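Local coordinates for OsmC family protein (Rhodothermus marinus, PDB 5CML) that probably hydrolyses carboxylic esters, this chain being the alpha/beta-hydrolase esterase domain of a longer thermophile protein that also carries an OsmC domain, at residues D65-G70 / R164-K169; H142-A147 / A157-G162. All coordinates share one frame; numbering follows the deposited sequence.

Contact 1 of 2, residues D65-G70 / R164-K169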
loop_
_atom_site.group_PDB
_atom_site.type_symbol
_atom_site.label_atom_id
_atom_site.label_comp_id
_atom_site.label_asym_id
_atom_site.label_seq_id
_atom_site.Cartn_x
_atom_site.Cartn_y
_atom_site.Cartn_z
ATOM N N ASP A 65 5.174 -7.055 0.639
ATOM C CA ASP A 65 6.275 -6.377 -0.033
ATOM C C ASP A 65 6.016 -6.269 -1.528
ATOM O O ASP A 65 6.178 -7.237 -2.281
ATOM C CB ASP A 65 7.576 -7.135 0.225
ATOM C CG ASP A 65 8.725 -6.616 -0.597
ATOM O OD1 ASP A 65 8.709 -5.423 -0.984
ATOM O OD2 ASP A 65 9.651 -7.409 -0.853
ATOM N N PHE A 66 5.640 -5.069 -1.951
ATOM C CA PHE A 66 5.230 -4.837 -3.328
ATOM C C PHE A 66 6.414 -4.905 -4.283
ATOM O O PHE A 66 6.241 -5.094 -5.485
ATOM C CB PHE A 66 4.532 -3.472 -3.413
ATOM C CG PHE A 66 3.829 -3.232 -4.704
ATOM C CD1 PHE A 66 2.539 -3.695 -4.905
ATOM C CD2 PHE A 66 4.463 -2.551 -5.726
ATOM C CE1 PHE A 66 1.886 -3.472 -6.137
ATOM C CE2 PHE A 66 3.816 -2.321 -6.939
ATOM C CZ PHE A 66 2.526 -2.782 -7.133
ATOM N N THR A 67 7.623 -4.744 -3.751
ATOM C CA THR A 67 8.814 -4.684 -4.590
ATOM C C THR A 67 9.314 -6.047 -5.030
ATOM O O THR A 67 10.072 -6.139 -5.989
ATOM C CB THR A 67 9.984 -4.011 -3.869
ATOM O OG1 THR A 67 10.490 -4.925 -2.891
ATOM C CG2 THR A 67 9.565 -2.695 -3.207
ATOM N N GLY A 68 8.920 -7.102 -4.319
ATOM C CA GLY A 68 9.454 -8.432 -4.583
ATOM C C GLY A 68 10.909 -8.622 -4.155
ATOM O O GLY A 68 11.492 -9.685 -4.372
ATOM N N LEU A 69 11.503 -7.603 -3.540
ATOM C CA LEU A 69 12.898 -7.690 -3.110
ATOM C C LEU A 69 13.069 -8.634 -1.923
ATOM O O LEU A 69 14.177 -9.100 -1.649
ATOM C CB LEU A 69 13.437 -6.302 -2.743
ATOM C CG LEU A 69 13.542 -5.287 -3.883
ATOM C CD1 LEU A 69 13.882 -3.882 -3.334
ATOM C CD2 LEU A 69 14.575 -5.746 -4.912
ATOM N N GLY A 70 11.977 -8.920 -1.222
ATOM C CA GLY A 70 12.033 -9.756 -0.039
ATOM C C GLY A 70 12.802 -9.087 1.082
ATOM O O GLY A 70 12.916 -9.635 2.181
ATOM N N ARG A 164 16.910 1.000 -3.408
ATOM C CA ARG A 164 17.224 -0.223 -4.135
ATOM C C ARG A 164 16.197 -0.365 -5.269
ATOM O O ARG A 164 14.995 -0.341 -5.011
ATOM C CB ARG A 164 17.177 -1.438 -3.214
ATOM C CG ARG A 164 18.244 -1.468 -2.123
ATOM C CD ARG A 164 17.788 -2.302 -0.918
ATOM N NE ARG A 164 17.363 -3.647 -1.303
ATOM C CZ ARG A 164 16.805 -4.531 -0.474
ATOM N NH1 ARG A 164 16.584 -4.221 0.799
ATOM N NH2 ARG A 164 16.463 -5.731 -0.917
ATOM N N PRO A 165 16.658 -0.491 -6.524
ATOM C CA PRO A 165 15.675 -0.653 -7.595
ATOM C C PRO A 165 15.057 -2.048 -7.596
ATOM O O PRO A 165 15.609 -2.964 -6.977
ATOM C CB PRO A 165 16.499 -0.410 -8.870
ATOM C CG PRO A 165 17.891 -0.750 -8.495
ATOM C CD PRO A 165 18.035 -0.410 -7.043
ATOM N N PHE A 166 13.934 -2.217 -8.289
ATOM C CA PHE A 166 13.276 -3.521 -8.316
ATOM C C PHE A 166 12.499 -3.739 -9.601
ATOM O O PHE A 166 12.330 -2.822 -10.397
ATOM C CB PHE A 166 12.351 -3.688 -7.092
ATOM C CG PHE A 166 11.233 -2.671 -6.993
ATOM C CD1 PHE A 166 11.438 -1.464 -6.350
ATOM C CD2 PHE A 166 9.964 -2.953 -7.490
ATOM C CE1 PHE A 166 10.414 -0.540 -6.223
ATOM C CE2 PHE A 166 8.923 -2.030 -7.358
ATOM C CZ PHE A 166 9.155 -0.823 -6.736
ATOM N N ARG A 167 12.046 -4.973 -9.797
ATOM C CA ARG A 167 11.276 -5.336 -10.987
ATOM C C ARG A 167 9.802 -5.471 -10.675
ATOM O O ARG A 167 9.442 -5.884 -9.573
ATOM C CB ARG A 167 11.756 -6.667 -11.567
ATOM C CG ARG A 167 13.235 -6.757 -11.841
ATOM C CD ARG A 167 13.662 -8.219 -11.912
ATOM N NE ARG A 167 13.298 -8.803 -13.198
ATOM C CZ ARG A 167 13.944 -8.552 -14.332
ATOM N NH1 ARG A 167 14.979 -7.718 -14.331
ATOM N NH2 ARG A 167 13.551 -9.122 -15.465
ATOM N N ILE A 168 8.954 -5.141 -11.645
ATOM C CA ILE A 168 7.529 -5.464 -11.574
ATOM C C ILE A 168 7.016 -5.863 -12.963
ATOM O O ILE A 168 7.667 -5.592 -13.972
ATOM C CB ILE A 168 6.686 -4.284 -11.039
ATOM C CG1 ILE A 168 6.812 -3.068 -11.958
ATOM C CG2 ILE A 168 7.101 -3.962 -9.618
ATOM C CD1 ILE A 168 5.744 -2.008 -11.685
ATOM N N LYS A 169 5.852 -6.505 -13.015
ATOM C CA LYS A 169 5.233 -6.829 -14.306
ATOM C C LYS A 169 4.789 -5.574 -15.091
ATOM O O LYS A 169 4.217 -4.636 -14.520
ATOM C CB LYS A 169 4.030 -7.751 -14.087
ATOM C CG LYS A 169 4.364 -9.059 -13.371
ATOM C CD LYS A 169 5.432 -9.836 -14.128
ATOM C CE LYS A 169 5.416 -11.316 -13.787
ATOM N NZ LYS A 169 6.374 -12.088 -14.643
HETATM O O HOH W 1 7.406 -6.697 -7.440
HETATM O O HOH W 2 11.878 -7.335 -7.488
#
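Thr67 lies over one face of the Phe166 ring, where a type I beta turn of an alpha/beta-hydrolase fold, Asp65 to Gly68 at the end of strand 59-65, meets the edge strand 166-169. This is a CH-pi contact: Thr67 CB stands 3.8 Å from the Phe166 ring centroid, and Thr67 CG2 stands over the same face, nearest Phe166 CE1. Phe166 CG sits between its own backbone N and carbonyl carbon (chi1 61°), which turns the ring under the threonine, the two crossing at about a right angle. Apolar packing continues at Leu69, whose CD2 lies 3.7 Å from Phe166 CB. Leu69 CD1 lies instead over one face of the Arg164 guanidinium; leucine suits a spot wanting two methyls for two partners. Water joins the backbones: one molecule donates to both Phe66 O and Arg167 O, and a second donates to Thr67 O and weakly accepts from Arg167 N. Within the turn, Asp65 and Thr67 form overlapping Asx and ST turns, and the positive phi of Gly68 favours glycine. Asp65 OD1 takes Thr67 OG1 on its syn lone pair at 2.7 Å and Thr67 N from above the carboxylate plane, while Thr67 OG1 accepts from Leu69 N at 2.9 Å.

Contact 2 of 2, residues H142-A147 / A157-G162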
loop_
_atom_site.group_PDB
_atom_site.type_symbol
_atom_site.label_atom_id
_atom_site.label_comp_id
_atom_site.label_asym_id
_atom_site.label_seq_id
_atom_site.Cartn_x
_atom_site.Cartn_y
_atom_site.Cartn_z
ATOM N N HIS A 142 7.479 8.034 -14.736
ATOM C CA HIS A 142 8.667 8.712 -14.228
ATOM C C HIS A 142 9.573 7.754 -13.443
ATOM O O HIS A 142 10.793 7.931 -13.397
ATOM C CB HIS A 142 8.245 9.887 -13.350
ATOM C CG HIS A 142 9.390 10.713 -12.862
ATOM N ND1 HIS A 142 9.807 10.708 -11.546
ATOM C CD2 HIS A 142 10.210 11.567 -13.514
ATOM C CE1 HIS A 142 10.839 11.522 -11.412
ATOM N NE2 HIS A 142 11.100 12.060 -12.591
ATOM N N LEU A 143 8.963 6.740 -12.838
ATOM C CA LEU A 143 9.651 5.805 -11.937
ATOM C C LEU A 143 10.159 4.522 -12.598
ATOM O O LEU A 143 10.937 3.783 -11.989
ATOM C CB LEU A 143 8.707 5.394 -10.807
ATOM C CG LEU A 143 7.973 6.503 -10.062
ATOM C CD1 LEU A 143 6.956 5.898 -9.099
ATOM C CD2 LEU A 143 8.935 7.423 -9.318
ATOM N N LEU A 144 9.711 4.253 -13.823
ATOM C CA LEU A 144 9.811 2.918 -14.425
ATOM C C LEU A 144 10.462 2.933 -15.783
ATOM O O LEU A 144 10.327 3.907 -16.515
ATOM C CB LEU A 144 8.418 2.297 -14.598
ATOM C CG LEU A 144 7.817 1.492 -13.450
ATOM C CD1 LEU A 144 7.787 2.278 -12.154
ATOM C CD2 LEU A 144 6.413 1.074 -13.837
ATOM N N ARG A 145 11.134 1.833 -16.127
ATOM C CA ARG A 145 11.595 1.595 -17.496
ATOM C C ARG A 145 11.478 0.089 -17.831
ATOM O O ARG A 145 11.537 -0.756 -16.941
ATOM C CB ARG A 145 13.038 2.106 -17.686
ATOM C CG ARG A 145 13.916 2.193 -16.425
ATOM C CD ARG A 145 13.731 3.513 -15.629
ATOM N NE ARG A 145 14.792 3.784 -14.643
ATOM C CZ ARG A 145 14.766 4.813 -13.792
ATOM N NH1 ARG A 145 13.734 5.652 -13.804
ATOM N NH2 ARG A 145 15.757 5.015 -12.918
ATOM N N PRO A 146 11.268 -0.260 -19.109
ATOM C CA PRO A 146 11.209 -1.696 -19.426
ATOM C C PRO A 146 12.478 -2.454 -19.015
ATOM O O PRO A 146 13.594 -1.955 -19.189
ATOM C CB PRO A 146 11.028 -1.712 -20.947
ATOM C CG PRO A 146 10.318 -0.427 -21.242
ATOM C CD PRO A 146 10.878 0.577 -20.258
ATOM N N ALA A 147 12.300 -3.642 -18.446
ATOM C CA ALA A 147 13.432 -4.513 -18.147
ATOM C C ALA A 147 13.813 -5.272 -19.409
ATOM O O ALA A 147 13.018 -5.376 -20.338
ATOM C CB ALA A 147 13.091 -5.470 -17.022
ATOM N N ALA A 157 9.317 -4.657 -15.755
ATOM C CA ALA A 157 9.855 -3.295 -15.791
ATOM C C ALA A 157 10.723 -3.066 -14.564
ATOM O O ALA A 157 10.511 -3.729 -13.540
ATOM C CB ALA A 157 8.717 -2.278 -15.855
ATOM N N VAL A 158 11.693 -2.148 -14.662
ATOM C CA VAL A 158 12.549 -1.791 -13.520
ATOM C C VAL A 158 12.114 -0.450 -12.902
ATOM O O VAL A 158 11.981 0.553 -13.597
ATOM C CB VAL A 158 14.030 -1.712 -13.926
ATOM C CG1 VAL A 158 14.922 -1.265 -12.750
ATOM C CG2 VAL A 158 14.516 -3.054 -14.455
ATOM N N VAL A 159 11.913 -0.461 -11.585
ATOM C CA VAL A 159 11.391 0.673 -10.838
ATOM C C VAL A 159 12.504 1.301 -10.009
ATOM O O VAL A 159 13.298 0.595 -9.387
ATOM C CB VAL A 159 10.248 0.254 -9.879
ATOM C CG1 VAL A 159 9.640 1.469 -9.181
ATOM C CG2 VAL A 159 9.173 -0.527 -10.617
ATOM N N ASP A 160 12.527 2.629 -9.975
ATOM C CA ASP A 160 13.482 3.387 -9.178
ATOM C C ASP A 160 12.718 4.365 -8.282
ATOM O O ASP A 160 12.062 5.284 -8.778
ATOM C CB ASP A 160 14.454 4.112 -10.112
ATOM C CG ASP A 160 15.474 4.977 -9.380
ATOM O OD1 ASP A 160 15.611 4.905 -8.135
ATOM O OD2 ASP A 160 16.168 5.731 -10.088
ATOM N N LEU A 161 12.744 4.111 -6.972
ATOM C CA LEU A 161 12.129 4.998 -5.979
ATOM C C LEU A 161 13.195 5.705 -5.142
ATOM O O LEU A 161 12.916 6.205 -4.046
ATOM C CB LEU A 161 11.201 4.219 -5.062
ATOM C CG LEU A 161 10.104 3.391 -5.718
ATOM C CD1 LEU A 161 9.345 2.734 -4.599
ATOM C CD2 LEU A 161 9.206 4.271 -6.573
ATOM N N GLY A 162 14.418 5.731 -5.656
ATOM C CA GLY A 162 15.503 6.452 -5.007
ATOM C C GLY A 162 16.289 5.612 -4.022
ATOM O O GLY A 162 17.193 6.124 -3.354
#
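Leu143 opens the pairing with its carbonyl: Leu143 O accepts from Asp160 N at 2.8 Å, and receives a CA-H...O contact from Val159. Its side chain meets Leu161 through CD1, 3.8 Å from Leu161 CD2, two branched apolar residues suited to the side that faces Leu110 and Ser109. Leu144 follows in a non-hydrogen-bonded pair with Val159. Their side chains lie side by side on the same face, and Leu144 CD1 sits tightly against Val159 CG2 at 3.5 Å, where the short, branched valine presents both its methyls to one leucine methyl.

Arg145 pairs with Val158 through two backbone bonds, Arg145 N to Val158 O at 3.0 Å and Val158 N to Arg145 O at 2.7 Å. Its side chain bends at chi2 (-85°) and runs back past Val158 O, a reach that suits arginine, bringing NH2 to 2.9 Å from Asp160 OD2 in a salt bridge. The hydrogen bond within it is weak and bent, for OD2 stands off the guanidinium plane, on the face that Asp160 CB covers; the two planar groups are 89° apart. Aspartate serves two donors, OD2 taking the arginine and OD1 closing an Asx turn with Gly162 N. With an alanine in place of Asp160, Arg145 NH2 would probably lose its carboxylate mate and Gly162 N its side-chain acceptor, freeing the guanidinium to turn. Beyond Pro146, which has no N-H to give, Ala147 CB touches Val158 CG2 at 3.8 Å. Together these make an antiparallel beta hairpin, two strands of a small three-stranded sheet separate from the main sheet of the alpha/beta-hydrolase fold.

The centres of contacts 1 and 2 lie about 10 Å apart, on the same side of the chain's centre, and each contact contributes to one three-stranded antiparallel sheet. Its central strand, 156-159, belongs to contact 2 and its edge strand, 166-169, to contact 1; Val159 N to Phe166 O and Ala157 N to Ile168 O are probable hydrogen bonds linking them. Along the chain, contact 2 is nested within the long run of residues that contact 1 brings together. The hairpin of 142-147 and 157-162 thus supplies two of the three strands, and 65-70 with 164-169 ties the small sheet to the end of strand 59-65 in the main sheet. Leu161 touches Ser109, the probable nucleophile, so the residues just after the central strand border the likely active site.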